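Local atomic coordinates of Ras GTPase-activating-like protein IQGAP2 (Homo sapiens, PDB entry 5CJP), a protein that probably acts as a scaffold that binds GTP-loaded Rho-family GTPases through a Ras-GAP-like helical domain. Residues Lys153-Val158 / Leu164-Val169. Numbering follows the deposited sequence.
Sequences KLPYDV and LTYPEV
Both side chains that carry this contact, Leu154 and Tyr166, start with CG anti to their own carbonyl carbon (chi1 -73° in the leucine), and from there they reach for each other from opposite directions. The second torsion sets Leu154 CD1 anti to CA (chi2 179°), which brings the methyls to the CE1 side of the tyrosine ring and its hydroxyl end. CD1 makes the main touch, 3.5 Å from Tyr166 CE1, and it approaches the ring obliquely. The other branch, Leu154 CD2, lies 3.8 Å from Tyr166 OH. Pro155 adds a lighter brush at the hydroxyl end, its CD 4.1 Å from Tyr166 OH.

The backbones themselves stay well apart, with the CA atoms of Leu154 and Tyr166 10.8 Å from each other, so only side chains span the gap, and the two segments together bury a modest 124 Å². In the fold, this joins the irregular loop between helices 141-144 and 160-163 to the start of the long helix 167-193, at an outlying tip of the Ras-GAP-related helical domain; the centre of the contact lies about 41 Å from the centre of the chain. Tyr137 of helix 133-139 also packs here: its ring meets that of Tyr166 with the planes at about 45°, it touches Leu154, and its OH makes a weak hydrogen bond with Pro155 O. On the backbone of the tyrosine, Val169 N donates a weak hydrogen bond to Tyr166 O at 2.8 Å.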
loop_
_atom_site.group_PDB
_atom_site.type_symbol
_atom_site.label_atom_id
_atom_site.label_comp_id
_atom_site.label_asym_id
_atom_site.label_seq_id
_atom_site.Cartn_x
_atom_site.Cartn_y
_atom_site.Cartn_z
ATOM N N LYS E 153 -19.038 43.862 36.440
ATOM C CA LYS E 153 -20.085 44.694 37.017
ATOM C C LYS E 153 -21.054 45.207 35.950
ATOM O O LYS E 153 -22.045 45.866 36.266
ATOM C CB LYS E 153 -19.454 45.869 37.773
ATOM C CG LYS E 153 -18.530 45.447 38.918
ATOM C CD LYS E 153 -19.294 44.809 40.086
ATOM C CE LYS E 153 -19.866 45.854 41.045
ATOM N NZ LYS E 153 -20.730 46.871 40.373
ATOM N N LEU E 154 -20.768 44.896 34.688
ATOM C CA LEU E 154 -21.612 45.314 33.569
ATOM C C LEU E 154 -22.567 44.209 33.110
ATOM O O LEU E 154 -22.360 43.030 33.411
ATOM C CB LEU E 154 -20.746 45.759 32.388
ATOM C CG LEU E 154 -20.038 47.108 32.526
ATOM C CD1 LEU E 154 -19.206 47.380 31.279
ATOM C CD2 LEU E 154 -21.073 48.205 32.728
ATOM N N PRO E 155 -23.624 44.583 32.366
ATOM C CA PRO E 155 -24.629 43.649 31.852
ATOM C C PRO E 155 -24.026 42.500 31.048
ATOM O O PRO E 155 -23.979 42.550 29.820
ATOM C CB PRO E 155 -25.520 44.541 30.989
ATOM C CG PRO E 155 -25.430 45.859 31.671
ATOM C CD PRO E 155 -23.959 45.964 31.973
ATOM N N TYR E 156 -23.571 41.469 31.753
ATOM C CA TYR E 156 -22.975 40.294 31.123
ATOM C C TYR E 156 -23.951 39.740 30.090
ATOM O O TYR E 156 -24.817 38.937 30.435
ATOM C CB TYR E 156 -22.707 39.229 32.184
ATOM C CG TYR E 156 -21.425 38.458 31.991
ATOM C CD1 TYR E 156 -21.176 37.756 30.814
ATOM C CD2 TYR E 156 -20.464 38.420 33.002
ATOM C CE1 TYR E 156 -19.997 37.037 30.648
ATOM C CE2 TYR E 156 -19.285 37.705 32.847
ATOM C CZ TYR E 156 -19.057 37.015 31.670
ATOM O OH TYR E 156 -17.887 36.309 31.517
ATOM N N ASP E 157 -23.803 40.176 28.839
ATOM C CA ASP E 157 -24.665 39.761 27.726
ATOM C C ASP E 157 -25.613 40.899 27.299
ATOM O O ASP E 157 -26.713 41.045 27.833
ATOM C CB ASP E 157 -25.468 38.515 28.114
ATOM C CG ASP E 157 -26.415 38.070 27.037
ATOM O OD1 ASP E 157 -27.310 38.859 26.673
ATOM O OD2 ASP E 157 -26.266 36.927 26.558
ATOM N N VAL E 158 -25.176 41.694 26.326
ATOM C CA VAL E 158 -25.965 42.818 25.835
ATOM C C VAL E 158 -26.298 42.651 24.346
ATOM O O VAL E 158 -26.065 41.583 23.771
ATOM C CB VAL E 158 -25.195 44.151 26.049
ATOM C CG1 VAL E 158 -24.188 44.378 24.918
ATOM C CG2 VAL E 158 -26.172 45.305 26.167
ATOM N N LEU E 164 -22.067 48.826 21.303
ATOM C CA LEU E 164 -21.305 49.918 20.718
ATOM C C LEU E 164 -21.429 51.177 21.563
ATOM O O LEU E 164 -20.950 52.240 21.177
ATOM C CB LEU E 164 -21.785 50.202 19.290
ATOM C CG LEU E 164 -21.526 49.097 18.258
ATOM C CD1 LEU E 164 -21.955 49.560 16.880
ATOM C CD2 LEU E 164 -20.049 48.741 18.251
ATOM N N THR E 165 -22.080 51.058 22.716
ATOM C CA THR E 165 -22.231 52.197 23.613
ATOM C C THR E 165 -20.876 52.464 24.237
ATOM O O THR E 165 -20.487 53.610 24.453
ATOM C CB THR E 165 -23.239 51.908 24.749
ATOM O OG1 THR E 165 -24.563 51.834 24.207
ATOM C CG2 THR E 165 -23.186 53.011 25.811
ATOM N N TYR E 166 -20.163 51.382 24.518
ATOM C CA TYR E 166 -18.848 51.450 25.127
ATOM C C TYR E 166 -17.798 51.732 24.059
ATOM O O TYR E 166 -17.475 50.853 23.261
ATOM C CB TYR E 166 -18.560 50.123 25.828
ATOM C CG TYR E 166 -19.638 49.754 26.814
ATOM C CD1 TYR E 166 -19.492 50.025 28.174
ATOM C CD2 TYR E 166 -20.851 49.218 26.374
ATOM C CE1 TYR E 166 -20.533 49.774 29.075
ATOM C CE2 TYR E 166 -21.896 48.966 27.264
ATOM C CZ TYR E 166 -21.735 49.250 28.613
ATOM O OH TYR E 166 -22.778 49.019 29.487
ATOM N N PRO E 167 -17.263 52.968 24.022
ATOM C CA PRO E 167 -16.243 53.386 23.055
ATOM C C PRO E 167 -15.055 52.441 23.010
ATOM O O PRO E 167 -14.341 52.389 22.020
ATOM C CB PRO E 167 -15.856 54.774 23.543
ATOM C CG PRO E 167 -17.138 55.289 24.079
ATOM C CD PRO E 167 -17.645 54.106 24.879
ATOM N N GLU E 168 -14.836 51.704 24.092
ATOM C CA GLU E 168 -13.740 50.740 24.142
ATOM C C GLU E 168 -14.040 49.579 23.185
ATOM O O GLU E 168 -13.186 49.162 22.409
ATOM C CB GLU E 168 -13.562 50.214 25.568
ATOM C CG GLU E 168 -14.808 50.340 26.434
ATOM C CD GLU E 168 -14.967 51.729 27.026
ATOM O OE1 GLU E 168 -14.368 51.991 28.093
ATOM O OE2 GLU E 168 -15.675 52.562 26.420
ATOM N N VAL E 169 -15.264 49.063 23.248
ATOM C CA VAL E 169 -15.678 47.979 22.372
ATOM C C VAL E 169 -15.725 48.474 20.931
ATOM O O VAL E 169 -15.338 47.760 20.009
ATOM C CB VAL E 169 -17.068 47.436 22.776
ATOM C CG1 VAL E 169 -17.676 46.622 21.644
ATOM C CG2 VAL E 169 -16.934 46.574 24.009
#